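Local coordinates for glycoside hydrolase family 88 protein (Bacteroides vulgatus, PDB 4Q88) that probably acts as a glycoside hydrolase of family 88, folded as an (alpha/alpha)6 barrel, although its own substrate is not established, at residues E15-I20 against A53-K58; M49-L54 against A346-A351; E125-Q130 against P162-K167; M155-K160 against L223-A228. All blocks are in the same frame, centred on the assembly; numbering follows the deposited sequence.

Contact 1. Residues E15-I20 against A53-K58; sequences ELLEII and ALTGNK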
loop_
_atom_site.group_PDB
_atom_site.type_symbol
_atom_site.label_atom_id
_atom_site.label_comp_id
_atom_site.label_asym_id
_atom_site.label_seq_id
_atom_site.Cartn_x
_atom_site.Cartn_y
_atom_site.Cartn_z
ATOM N N GLU A 15 -19.397 -15.318 -4.953
ATOM C CA GLU A 15 -19.677 -14.611 -3.702
ATOM C C GLU A 15 -18.641 -13.509 -3.474
ATOM O O GLU A 15 -18.967 -12.427 -2.979
ATOM C CB GLU A 15 -19.672 -15.617 -2.562
ATOM C CG GLU A 15 -19.815 -15.028 -1.173
ATOM C CD GLU A 15 -19.491 -16.043 -0.088
ATOM O OE1 GLU A 15 -19.372 -17.277 -0.409
ATOM O OE2 GLU A 15 -19.349 -15.583 1.070
ATOM N N LEU A 16 -17.387 -13.771 -3.797
ATOM C CA LEU A 16 -16.342 -12.720 -3.601
ATOM C C LEU A 16 -16.545 -11.567 -4.561
ATOM O O LEU A 16 -16.347 -10.419 -4.196
ATOM C CB LEU A 16 -14.940 -13.273 -3.773
ATOM C CG LEU A 16 -14.633 -14.361 -2.760
ATOM C CD1 LEU A 16 -13.258 -14.909 -3.059
ATOM C CD2 LEU A 16 -14.743 -13.844 -1.335
ATOM N N LEU A 17 -16.949 -11.861 -5.811
ATOM C CA LEU A 17 -17.178 -10.805 -6.760
ATOM C C LEU A 17 -18.342 -9.933 -6.333
ATOM O O LEU A 17 -18.301 -8.711 -6.518
ATOM C CB LEU A 17 -17.391 -11.371 -8.188
ATOM C CG LEU A 17 -16.089 -11.902 -8.762
ATOM C CD1 LEU A 17 -16.362 -12.790 -9.981
ATOM C CD2 LEU A 17 -15.105 -10.795 -9.130
ATOM N N GLU A 18 -19.396 -10.536 -5.773
ATOM C CA GLU A 18 -20.501 -9.740 -5.237
ATOM C C GLU A 18 -20.004 -8.708 -4.197
ATOM O O GLU A 18 -20.438 -7.549 -4.185
ATOM C CB GLU A 18 -21.571 -10.644 -4.596
ATOM C CG GLU A 18 -22.787 -9.870 -4.134
ATOM C CD GLU A 18 -22.602 -9.217 -2.762
ATOM O OE1 GLU A 18 -21.951 -9.814 -1.873
ATOM O OE2 GLU A 18 -23.139 -8.104 -2.552
ATOM N N ILE A 19 -19.128 -9.162 -3.318
ATOM C CA ILE A 19 -18.508 -8.285 -2.292
ATOM C C ILE A 19 -17.710 -7.165 -2.942
ATOM O O ILE A 19 -17.904 -5.990 -2.617
ATOM C CB ILE A 19 -17.615 -9.087 -1.337
ATOM C CG1 ILE A 19 -18.512 -9.970 -0.440
ATOM C CG2 ILE A 19 -16.759 -8.138 -0.497
ATOM C CD1 ILE A 19 -17.778 -11.016 0.368
ATOM N N ILE A 20 -16.852 -7.540 -3.901
ATOM C CA ILE A 20 -16.015 -6.573 -4.589
ATOM C C ILE A 20 -16.874 -5.510 -5.247
ATOM O O ILE A 20 -16.656 -4.304 -5.080
ATOM C CB ILE A 20 -15.085 -7.292 -5.582
ATOM C CG1 ILE A 20 -14.016 -8.061 -4.795
ATOM C CG2 ILE A 20 -14.406 -6.312 -6.507
ATOM C CD1 ILE A 20 -13.171 -8.972 -5.654
ATOM N N ALA A 53 -8.188 -4.932 -13.224
ATOM C CA ALA A 53 -7.426 -6.087 -13.694
ATOM C C ALA A 53 -8.179 -7.406 -13.537
ATOM O O ALA A 53 -8.032 -8.334 -14.328
ATOM C CB ALA A 53 -6.075 -6.173 -12.960
ATOM N N LEU A 54 -8.909 -7.542 -12.435
ATOM C CA LEU A 54 -9.600 -8.785 -12.110
ATOM C C LEU A 54 -10.865 -8.914 -12.935
ATOM O O LEU A 54 -11.252 -10.029 -13.264
ATOM C CB LEU A 54 -10.016 -8.819 -10.646
ATOM C CG LEU A 54 -10.670 -10.076 -10.135
ATOM C CD1 LEU A 54 -9.666 -11.211 -10.031
ATOM C CD2 LEU A 54 -11.299 -9.780 -8.779
ATOM N N THR A 55 -11.489 -7.798 -13.262
ATOM C CA THR A 55 -12.856 -7.823 -13.790
ATOM C C THR A 55 -13.042 -7.253 -15.190
ATOM O O THR A 55 -14.057 -7.508 -15.847
ATOM C CB THR A 55 -13.848 -7.042 -12.877
ATOM O OG1 THR A 55 -13.579 -5.630 -12.934
ATOM C CG2 THR A 55 -13.855 -7.567 -11.435
ATOM N N GLY A 56 -12.126 -6.423 -15.631
ATOM C CA GLY A 56 -12.281 -5.725 -16.884
ATOM C C GLY A 56 -13.392 -4.714 -16.970
ATOM O O GLY A 56 -13.783 -4.314 -18.067
ATOM N N ASN A 57 -13.887 -4.260 -15.832
ATOM C CA ASN A 57 -15.069 -3.430 -15.794
ATOM C C ASN A 57 -14.764 -2.048 -16.365
ATOM O O ASN A 57 -13.948 -1.307 -15.824
ATOM C CB ASN A 57 -15.622 -3.360 -14.365
ATOM C CG ASN A 57 -16.911 -2.560 -14.265
ATOM O OD1 ASN A 57 -16.947 -1.384 -14.581
ATOM N ND2 ASN A 57 -17.976 -3.203 -13.801
ATOM N N LYS A 58 -15.419 -1.670 -17.479
ATOM C CA LYS A 58 -15.099 -0.382 -18.116
ATOM C C LYS A 58 -15.588 0.851 -17.377
ATOM O O LYS A 58 -15.007 1.903 -17.540
ATOM C CB LYS A 58 -15.573 -0.337 -19.581
ATOM C CG LYS A 58 -14.721 -1.193 -20.506
ATOM C CD LYS A 58 -15.370 -1.297 -21.895
ATOM C CE LYS A 58 -14.576 -2.173 -22.862
ATOM N NZ LYS A 58 -14.752 -3.639 -22.614
#
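Leu17 and Ile20 of helix 13-30 meet Leu54 and Thr55 at the end of helix 39-55 in an apolar helix-to-helix contact near the periphery of the (alpha/alpha)6 barrel fold. The evidence is the spacing: the nearest alpha carbons, Leu17 CA and Thr55 CA, lie 8.8 Å apart, and methyl groups bridge the interval. Thr55 offers its methyl with the hydroxyl turned elsewhere. Its chi1 of 69° sets OG1 between the backbone N and the carbonyl carbon and CG2 anti to the latter, where CG2 comes within 4.2 Å of Leu17 CD2. The two side chains run past one another in opposite senses. Meanwhile OG1 bonds to Val51 O one turn back, and it accepts the backbone N of Asn57 at 3.2 Å with an N-H...O angle of 146°, which makes an ST turn. Gly56, with positive phi, ends the helix inside this turn, and Asn57 N-caps the next helix through OD1 and Tyr60 N. With Thr55 replaced by alanine, Asn57 N would probably lose its side-chain acceptor and Leu17 CD2 the methyl beside it. Helix 341-358 lies behind Ile20, which Ala351 touches. The closest approach belongs to Leu54 CD2: Ile20 CD1 reaches it at 3.7 Å, the two side chains nearly at right angles, and Leu17 CD2 touches the same methyl at 4.0 Å.

Contact 2. Residues M49-L54 against A346-A351; sequences MEVCAL and AFLLAA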
loop_
_atom_site.group_PDB
_atom_site.type_symbol
_atom_site.label_atom_id
_atom_site.label_comp_id
_atom_site.label_asym_id
_atom_site.label_seq_id
_atom_site.Cartn_x
_atom_site.Cartn_y
_atom_site.Cartn_z
HETATM N N MSE A 49 -7.713 -0.020 -9.688
HETATM C CA MSE A 49 -7.005 -0.605 -10.822
HETATM C C MSE A 49 -6.855 -2.128 -10.654
HETATM O O MSE A 49 -6.858 -2.917 -11.652
HETATM C CB MSE A 49 -5.644 0.143 -10.968
HETATM C CG MSE A 49 -5.685 1.623 -11.384
HETATM SE SE MSE A 49 -6.812 1.809 -12.992
HETATM C CE MSE A 49 -5.967 0.624 -14.265
ATOM N N GLU A 50 -6.683 -2.568 -9.416
ATOM C CA GLU A 50 -6.681 -4.015 -9.111
ATOM C C GLU A 50 -8.022 -4.667 -9.496
ATOM O O GLU A 50 -8.042 -5.726 -10.162
ATOM C CB GLU A 50 -6.376 -4.262 -7.653
ATOM C CG GLU A 50 -5.906 -5.674 -7.369
ATOM C CD GLU A 50 -4.493 -5.940 -7.879
ATOM O OE1 GLU A 50 -3.680 -4.994 -8.020
ATOM O OE2 GLU A 50 -4.162 -7.123 -8.156
ATOM N N VAL A 51 -9.118 -4.027 -9.136
ATOM C CA VAL A 51 -10.475 -4.502 -9.551
ATOM C C VAL A 51 -10.622 -4.536 -11.069
ATOM O O VAL A 51 -11.153 -5.505 -11.621
ATOM C CB VAL A 51 -11.606 -3.674 -8.932
ATOM C CG1 VAL A 51 -12.968 -4.255 -9.294
ATOM C CG2 VAL A 51 -11.458 -3.669 -7.431
ATOM N N CYS A 52 -10.109 -3.509 -11.739
ATOM C CA CYS A 52 -10.147 -3.504 -13.213
ATOM C C CYS A 52 -9.341 -4.631 -13.802
ATOM O O CYS A 52 -9.757 -5.272 -14.812
ATOM C CB CYS A 52 -9.670 -2.203 -13.796
ATOM S SG CYS A 52 -10.747 -0.827 -13.433
ATOM N N ALA A 53 -8.188 -4.932 -13.224
ATOM C CA ALA A 53 -7.426 -6.087 -13.694
ATOM C C ALA A 53 -8.179 -7.406 -13.537
ATOM O O ALA A 53 -8.032 -8.334 -14.328
ATOM C CB ALA A 53 -6.075 -6.173 -12.960
ATOM N N LEU A 54 -8.909 -7.542 -12.435
ATOM C CA LEU A 54 -9.600 -8.785 -12.110
ATOM C C LEU A 54 -10.865 -8.914 -12.935
ATOM O O LEU A 54 -11.252 -10.029 -13.264
ATOM C CB LEU A 54 -10.016 -8.819 -10.646
ATOM C CG LEU A 54 -10.670 -10.076 -10.135
ATOM C CD1 LEU A 54 -9.666 -11.211 -10.031
ATOM C CD2 LEU A 54 -11.299 -9.780 -8.779
ATOM N N ALA A 346 -7.193 -0.741 0.254
ATOM C CA ALA A 346 -6.542 -1.916 0.835
ATOM C C ALA A 346 -7.432 -3.161 0.894
ATOM O O ALA A 346 -7.002 -4.266 0.489
ATOM C CB ALA A 346 -6.002 -1.580 2.206
ATOM N N PHE A 347 -8.691 -2.983 1.326
ATOM C CA PHE A 347 -9.678 -4.047 1.309
ATOM C C PHE A 347 -9.860 -4.667 -0.092
ATOM O O PHE A 347 -9.792 -5.870 -0.242
ATOM C CB PHE A 347 -11.002 -3.561 1.857
ATOM C CG PHE A 347 -12.074 -4.630 1.914
ATOM C CD1 PHE A 347 -12.815 -4.948 0.787
ATOM C CD2 PHE A 347 -12.306 -5.337 3.079
ATOM C CE1 PHE A 347 -13.803 -5.959 0.844
ATOM C CE2 PHE A 347 -13.285 -6.316 3.143
ATOM C CZ PHE A 347 -14.003 -6.627 2.036
ATOM N N LEU A 348 -9.974 -3.818 -1.095
ATOM C CA LEU A 348 -10.105 -4.309 -2.485
ATOM C C LEU A 348 -8.896 -5.087 -2.972
ATOM O O LEU A 348 -9.055 -6.092 -3.686
ATOM C CB LEU A 348 -10.455 -3.164 -3.445
ATOM C CG LEU A 348 -11.796 -2.494 -3.216
ATOM C CD1 LEU A 348 -11.838 -1.203 -4.017
ATOM C CD2 LEU A 348 -12.945 -3.369 -3.594
ATOM N N LEU A 349 -7.676 -4.678 -2.609
ATOM C CA LEU A 349 -6.505 -5.468 -2.976
ATOM C C LEU A 349 -6.663 -6.876 -2.401
ATOM O O LEU A 349 -6.505 -7.880 -3.114
ATOM C CB LEU A 349 -5.196 -4.819 -2.425
ATOM C CG LEU A 349 -4.762 -3.440 -2.937
ATOM C CD1 LEU A 349 -3.495 -2.974 -2.186
ATOM C CD2 LEU A 349 -4.506 -3.490 -4.422
ATOM N N ALA A 350 -7.005 -6.960 -1.109
ATOM C CA ALA A 350 -7.126 -8.264 -0.435
ATOM C C ALA A 350 -8.226 -9.104 -1.098
ATOM O O ALA A 350 -8.028 -10.289 -1.372
ATOM C CB ALA A 350 -7.457 -8.084 1.052
ATOM N N ALA A 351 -9.365 -8.470 -1.348
ATOM C CA ALA A 351 -10.529 -9.161 -1.918
ATOM C C ALA A 351 -10.203 -9.685 -3.332
ATOM O O ALA A 351 -10.513 -10.858 -3.643
ATOM C CB ALA A 351 -11.758 -8.256 -1.953
#
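Glu50 and Val51 of helix 39-55 pack on Leu349 and Leu348 of helix 341-358, a buried helix-to-helix seam of the (alpha/alpha)6 barrel that joins an early helix to the last one. Their segments are 292 residues apart in sequence, so the contact is consistent with closure of the helical ring. The two segments run in roughly the same direction and come close: Glu50 CA lies 6.3 Å from Leu349 CA, and Val51 CA is 7.1 Å from Leu348 CA. At the first pair one methyl does the touching. Leu349 CD2 sits 3.8 Å from Glu50 CB, and the same methyl is 3.9 Å from Glu50 CG, so it rests on the aliphatic stem of the glutamate, the side chains at about a right angle. A bend at chi2 (72°) folds the carboxylate back, which brings Glu50 OE1 to 4.0 Å from Leu349 CD2 as well. The second pair is purely hydrocarbon. Val51 keeps CG1 anti to its backbone N (chi1 -176°), and the other branch, CG2, lies 4.1 Å from both CB and CD2 of Leu348. Neighbouring helices enclose the seam: Ile20 touches Val51 and Ala351, Cys352 reaches Glu50 and Val51, and Tyr280 lies against Leu349. Across the two segments the chemistry is dispersion between methyl and methylene groups. The acidic residue thus contributes its carbon chain to the interface, and cohesion rests on shape fit more than on polar pairing.

Contact 3. Residues E125-Q130 against P162-K167; sequences EVMEYQ and PLYLEK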
loop_
_atom_site.group_PDB
_atom_site.type_symbol
_atom_site.label_atom_id
_atom_site.label_comp_id
_atom_site.label_asym_id
_atom_site.label_seq_id
_atom_site.Cartn_x
_atom_site.Cartn_y
_atom_site.Cartn_z
ATOM N N GLU A 125 9.009 13.360 -15.594
ATOM C CA GLU A 125 9.703 14.587 -15.226
ATOM C C GLU A 125 10.113 14.562 -13.752
ATOM O O GLU A 125 11.260 14.835 -13.397
ATOM C CB GLU A 125 8.796 15.798 -15.453
ATOM C CG GLU A 125 9.468 17.071 -14.951
ATOM C CD GLU A 125 8.563 18.290 -14.901
ATOM O OE1 GLU A 125 7.302 18.203 -15.029
ATOM O OE2 GLU A 125 9.164 19.369 -14.694
ATOM N N VAL A 126 9.144 14.233 -12.902
ATOM C CA VAL A 126 9.383 14.269 -11.460
ATOM C C VAL A 126 10.350 13.160 -11.033
ATOM O O VAL A 126 11.314 13.431 -10.314
ATOM C CB VAL A 126 8.063 14.147 -10.679
ATOM C CG1 VAL A 126 8.351 13.924 -9.184
ATOM C CG2 VAL A 126 7.198 15.382 -10.957
HETATM N N MSE A 127 10.130 11.924 -11.460
HETATM C CA MSE A 127 10.963 10.818 -10.914
HETATM C C MSE A 127 12.362 10.842 -11.494
HETATM O O MSE A 127 13.326 10.567 -10.783
HETATM C CB MSE A 127 10.357 9.471 -11.175
HETATM C CG MSE A 127 8.977 9.223 -10.579
HETATM SE SE MSE A 127 8.764 9.762 -8.722
HETATM C CE MSE A 127 10.023 8.586 -7.828
ATOM N N GLU A 128 12.472 11.228 -12.770
ATOM C CA GLU A 128 13.775 11.395 -13.399
ATOM C C GLU A 128 14.572 12.539 -12.810
ATOM O O GLU A 128 15.772 12.403 -12.588
ATOM C CB GLU A 128 13.680 11.355 -14.922
ATOM C CG GLU A 128 13.216 9.992 -15.375
ATOM C CD GLU A 128 12.615 9.911 -16.776
ATOM O OE1 GLU A 128 12.894 10.786 -17.612
ATOM O OE2 GLU A 128 11.845 8.958 -17.059
ATOM N N TYR A 129 13.925 13.633 -12.451
ATOM C CA TYR A 129 14.629 14.709 -11.743
ATOM C C TYR A 129 15.083 14.205 -10.370
ATOM O O TYR A 129 16.245 14.401 -9.965
ATOM C CB TYR A 129 13.770 15.985 -11.574
ATOM C CG TYR A 129 14.459 16.986 -10.693
ATOM C CD1 TYR A 129 15.635 17.619 -11.114
ATOM C CD2 TYR A 129 13.980 17.295 -9.449
ATOM C CE1 TYR A 129 16.283 18.522 -10.304
ATOM C CE2 TYR A 129 14.632 18.202 -8.619
ATOM C CZ TYR A 129 15.783 18.804 -9.077
ATOM O OH TYR A 129 16.465 19.700 -8.316
ATOM N N GLN A 130 14.147 13.622 -9.625
ATOM C CA GLN A 130 14.474 13.069 -8.303
ATOM C C GLN A 130 15.696 12.169 -8.327
ATOM O O GLN A 130 16.648 12.325 -7.555
ATOM C CB GLN A 130 13.231 12.315 -7.715
ATOM C CG GLN A 130 13.501 11.774 -6.335
ATOM C CD GLN A 130 12.223 11.313 -5.670
ATOM O OE1 GLN A 130 11.193 11.934 -5.835
ATOM N NE2 GLN A 130 12.279 10.178 -4.993
ATOM N N PRO A 162 17.082 1.764 -16.804
ATOM C CA PRO A 162 17.559 0.948 -15.672
ATOM C C PRO A 162 17.788 1.714 -14.364
ATOM O O PRO A 162 17.815 1.109 -13.287
ATOM C CB PRO A 162 18.835 0.294 -16.203
ATOM C CG PRO A 162 19.287 1.154 -17.352
ATOM C CD PRO A 162 18.092 1.873 -17.892
ATOM N N LEU A 163 17.876 3.037 -14.426
ATOM C CA LEU A 163 18.110 3.823 -13.235
ATOM C C LEU A 163 16.928 3.681 -12.255
ATOM O O LEU A 163 17.125 3.771 -11.044
ATOM C CB LEU A 163 18.307 5.309 -13.585
ATOM C CG LEU A 163 18.815 6.225 -12.471
ATOM C CD1 LEU A 163 20.124 5.713 -11.905
ATOM C CD2 LEU A 163 18.963 7.682 -12.931
ATOM N N TYR A 164 15.703 3.501 -12.767
ATOM C CA TYR A 164 14.550 3.278 -11.888
ATOM C C TYR A 164 14.814 2.108 -10.932
ATOM O O TYR A 164 14.471 2.153 -9.751
ATOM C CB TYR A 164 13.269 3.013 -12.693
ATOM C CG TYR A 164 12.641 4.292 -13.267
ATOM C CD1 TYR A 164 11.968 5.178 -12.440
ATOM C CD2 TYR A 164 12.664 4.557 -14.649
ATOM C CE1 TYR A 164 11.371 6.320 -12.967
ATOM C CE2 TYR A 164 12.071 5.714 -15.172
ATOM C CZ TYR A 164 11.454 6.585 -14.331
ATOM O OH TYR A 164 10.867 7.740 -14.830
ATOM N N LEU A 165 15.404 1.056 -11.447
ATOM C CA LEU A 165 15.588 -0.160 -10.654
ATOM C C LEU A 165 16.789 -0.066 -9.751
ATOM O O LEU A 165 16.767 -0.674 -8.669
ATOM C CB LEU A 165 15.617 -1.413 -11.540
ATOM C CG LEU A 165 14.358 -1.583 -12.425
ATOM C CD1 LEU A 165 14.505 -2.855 -13.229
ATOM C CD2 LEU A 165 13.056 -1.588 -11.654
ATOM N N GLU A 166 17.825 0.698 -10.118
ATOM C CA GLU A 166 18.954 0.958 -9.222
ATOM C C GLU A 166 18.524 1.916 -8.089
ATOM O O GLU A 166 18.827 1.691 -6.921
ATOM C CB GLU A 166 20.162 1.513 -10.004
ATOM C CG GLU A 166 21.323 2.061 -9.172
ATOM C CD GLU A 166 21.923 1.079 -8.185
ATOM O OE1 GLU A 166 22.067 -0.115 -8.561
ATOM O OE2 GLU A 166 22.250 1.500 -7.028
ATOM N N LYS A 167 17.775 2.961 -8.418
ATOM C CA LYS A 167 17.335 3.886 -7.381
ATOM C C LYS A 167 16.281 3.286 -6.455
ATOM O O LYS A 167 16.192 3.696 -5.256
ATOM C CB LYS A 167 16.847 5.199 -8.022
ATOM C CG LYS A 167 17.994 6.075 -8.554
ATOM C CD LYS A 167 18.634 6.934 -7.464
ATOM C CE LYS A 167 19.943 7.583 -7.895
ATOM N NZ LYS A 167 20.612 8.295 -6.780
#
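Glu128 OE2 is gripped from two helices: Tyr164 OH donates to it across the contact at 2.7 Å, and Arg124 NE, one turn earlier on the glutamate's own helix, forms a salt bridge with the same oxygen. The tyrosine hydroxyl arrives on the anti side of the carboxylate, 17° out of its plane, and the ring is turned 69° against that plane. The glutamate reaches it by extending beyond CG, with CG itself anti to the carbonyl carbon (chi1 -64°). Its stem joins in, since Glu128 CG lies 3.3 Å from Tyr164 OH. Arg124 probably helps keep the carboxylate ionised and placed, though by drawing charge from OE2 it would weaken rather than strengthen that oxygen as an acceptor for the hydroxyl. A second touch falls at the ring edge: Met127 CB, of a selenomethionine, comes to 3.8 Å from Tyr164 CE1, while the rest of that chain bends away towards Phe104 and Gln101. A phenylalanine in place of Tyr164 would probably keep the edge contact with Met127 but leave Glu128 OE2 without its hydroxyl donor, with the salt bridge to Arg124 remaining. Met155 and Thr159 of helix 144-159 also touch Tyr164, so the ring sits among three helices. Such a tyrosine, apolar along its ring and polar at its end, ties helix 163-179 to helix 117-132 within the helix-on-helix packing of the (alpha/alpha)6 barrel.

Contact 4. Residues M155-K160 against L223-A228; sequences MYDITK and LKQLPA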
loop_
_atom_site.group_PDB
_atom_site.type_symbol
_atom_site.label_atom_id
_atom_site.label_comp_id
_atom_site.label_asym_id
_atom_site.label_seq_id
_atom_site.Cartn_x
_atom_site.Cartn_y
_atom_site.Cartn_z
HETATM N N MSE A 155 7.379 2.364 -13.835
HETATM C CA MSE A 155 8.037 3.332 -14.763
HETATM C C MSE A 155 9.107 2.629 -15.545
HETATM O O MSE A 155 9.254 2.872 -16.766
HETATM C CB MSE A 155 8.601 4.599 -14.088
HETATM C CG MSE A 155 7.512 5.465 -13.384
HETATM SE SE MSE A 155 6.092 6.039 -14.610
HETATM C CE MSE A 155 7.278 6.995 -15.850
ATOM N N TYR A 156 9.851 1.725 -14.904
ATOM C CA TYR A 156 10.784 0.841 -15.624
ATOM C C TYR A 156 10.056 0.052 -16.700
ATOM O O TYR A 156 10.553 -0.070 -17.849
ATOM C CB TYR A 156 11.549 -0.125 -14.690
ATOM C CG TYR A 156 12.447 -1.007 -15.491
ATOM C CD1 TYR A 156 13.694 -0.552 -15.894
ATOM C CD2 TYR A 156 12.010 -2.247 -15.988
ATOM C CE1 TYR A 156 14.520 -1.294 -16.727
ATOM C CE2 TYR A 156 12.838 -3.023 -16.821
ATOM C CZ TYR A 156 14.100 -2.538 -17.177
ATOM O OH TYR A 156 14.942 -3.262 -17.991
ATOM N N ASP A 157 8.913 -0.549 -16.357
ATOM C CA ASP A 157 8.185 -1.353 -17.348
ATOM C C ASP A 157 7.914 -0.558 -18.635
ATOM O O ASP A 157 8.051 -1.085 -19.787
ATOM C CB ASP A 157 6.848 -1.799 -16.751
ATOM C CG ASP A 157 6.040 -2.606 -17.709
ATOM O OD1 ASP A 157 6.570 -3.610 -18.206
ATOM O OD2 ASP A 157 4.897 -2.237 -17.953
ATOM N N ILE A 158 7.573 0.707 -18.464
ATOM C CA ILE A 158 7.341 1.621 -19.632
ATOM C C ILE A 158 8.617 2.076 -20.330
ATOM O O ILE A 158 8.741 1.911 -21.551
ATOM C CB ILE A 158 6.517 2.830 -19.220
ATOM C CG1 ILE A 158 5.125 2.362 -18.770
ATOM C CG2 ILE A 158 6.380 3.838 -20.383
ATOM C CD1 ILE A 158 4.375 3.394 -17.961
ATOM N N THR A 159 9.558 2.633 -19.577
ATOM C CA THR A 159 10.718 3.286 -20.150
ATOM C C THR A 159 11.893 2.403 -20.487
ATOM O O THR A 159 12.755 2.782 -21.321
ATOM C CB THR A 159 11.253 4.362 -19.199
ATOM O OG1 THR A 159 11.683 3.747 -17.995
ATOM C CG2 THR A 159 10.189 5.446 -18.902
ATOM N N LYS A 160 11.962 1.259 -19.810
ATOM C CA LYS A 160 13.146 0.421 -19.705
ATOM C C LYS A 160 14.391 1.164 -19.302
ATOM O O LYS A 160 15.490 0.740 -19.625
ATOM C CB LYS A 160 13.390 -0.360 -21.012
ATOM C CG LYS A 160 12.150 -1.015 -21.569
ATOM C CD LYS A 160 11.581 -2.089 -20.668
ATOM C CE LYS A 160 10.675 -3.019 -21.462
ATOM N NZ LYS A 160 9.311 -3.201 -20.937
ATOM N N LEU A 223 7.577 -7.165 -6.593
ATOM C CA LEU A 223 7.861 -8.472 -7.140
ATOM C C LEU A 223 6.898 -8.854 -8.286
ATOM O O LEU A 223 7.295 -9.574 -9.217
ATOM C CB LEU A 223 7.877 -9.534 -6.029
ATOM C CG LEU A 223 9.076 -9.372 -5.091
ATOM C CD1 LEU A 223 8.877 -10.160 -3.823
ATOM C CD2 LEU A 223 10.387 -9.760 -5.813
ATOM N N LYS A 224 5.693 -8.322 -8.284
ATOM C CA LYS A 224 4.760 -8.581 -9.361
ATOM C C LYS A 224 5.246 -8.075 -10.731
ATOM O O LYS A 224 5.038 -8.739 -11.779
ATOM C CB LYS A 224 3.485 -7.917 -8.927
ATOM C CG LYS A 224 2.260 -8.023 -9.771
ATOM C CD LYS A 224 1.157 -7.399 -8.900
ATOM C CE LYS A 224 -0.083 -7.124 -9.669
ATOM N NZ LYS A 224 -0.444 -8.337 -10.380
ATOM N N GLN A 225 5.928 -6.921 -10.756
ATOM C CA GLN A 225 6.397 -6.322 -11.992
ATOM C C GLN A 225 7.904 -6.171 -12.203
ATOM O O GLN A 225 8.331 -5.792 -13.304
ATOM C CB GLN A 225 5.690 -4.974 -12.201
ATOM C CG GLN A 225 4.203 -5.133 -12.503
ATOM C CD GLN A 225 3.534 -3.807 -12.740
ATOM O OE1 GLN A 225 3.236 -3.063 -11.788
ATOM N NE2 GLN A 225 3.338 -3.477 -14.007
ATOM N N LEU A 226 8.706 -6.447 -11.198
ATOM C CA LEU A 226 10.153 -6.352 -11.361
ATOM C C LEU A 226 10.609 -7.407 -12.383
ATOM O O LEU A 226 10.182 -8.555 -12.327
ATOM C CB LEU A 226 10.873 -6.582 -10.051
ATOM C CG LEU A 226 12.380 -6.396 -9.966
ATOM C CD1 LEU A 226 12.741 -4.928 -10.005
ATOM C CD2 LEU A 226 12.973 -7.057 -8.711
ATOM N N PRO A 227 11.521 -7.035 -13.287
ATOM C CA PRO A 227 11.984 -8.141 -14.169
ATOM C C PRO A 227 12.605 -9.319 -13.410
ATOM O O PRO A 227 13.362 -9.133 -12.432
ATOM C CB PRO A 227 13.084 -7.479 -15.016
ATOM C CG PRO A 227 12.806 -6.039 -14.968
ATOM C CD PRO A 227 12.158 -5.753 -13.619
ATOM N N ALA A 228 12.400 -10.517 -13.925
ATOM C CA ALA A 228 12.946 -11.727 -13.295
ATOM C C ALA A 228 14.464 -11.701 -13.076
ATOM O O ALA A 228 14.982 -12.362 -12.156
ATOM C CB ALA A 228 12.555 -12.940 -14.129
#
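Tyr156 CE2 meets Pro227 CG at 3.5 Å, and the same proline carbon lies 4.0 Å from Tyr156 CD2. The pyrrolidine ring therefore presents one corner to one side of the phenol, at an oblique attitude. The tyrosine reaches it with CG anti to the backbone N (chi1 179°). Beside this pair Asp157 OD2 and Gln225 NE2 approach to 4.4 Å, too far for a hydrogen bond. Asp157 OD2 makes a salt bridge with Lys112 of helix 103-113, whereas Gln225 OE1 bonds to Lys154, on the same helix as Tyr156.

In the next shell the helix ends set the geometry. Lys160, with positive phi, ends helix 144-159 and lays its CA 3.7 Å above one face of the Tyr156 ring, towards the rim. Its side chain curls back, and NZ donates to Asp157 O at 2.7 Å, in the carbonyl plane and on a lone pair. Thr159 OG1 donates to Met155 O at 2.9 Å from above the carbonyl plane, 42° out of it; that oxygen also accepts Thr159 N. Leu226, the first residue to leave helix 209-225, sits just ahead of Pro227, and Leu165 of helix 163-179 touches both it and Tyr156.

At the closest point, Tyr156 against Pro227, this surface contact is carbon against carbon. The join between the two helix ends thus combines that touch with the polar tie from Gln225 OE1 to Lys154, while Asp157 has its charge partner in Lys112.

How the contacts relate
The contacts form two neighbourhoods. Contacts 1 and 2 have centres about 8 Å apart and share Ala53 and Leu54 of helix 39-55; Ile20 CG1 reaches Ala351 CB at 3.6 Å, so helices 13-30, 39-55 and 341-358 pack as one group. Contacts 3 and 4, with centres about 13 Å apart, alternate along the chain and meet where Tyr164 CE1 lies 3.4 Å from Met155 CB. Both are nested in the loop that contact 2 closes. Between the groups, contacts 2 and 4 approach to about 4 Å at their nearest atoms without touching, whereas the centres of contacts 1 and 3 are about 34 Å apart, reflecting the breadth of the barrel.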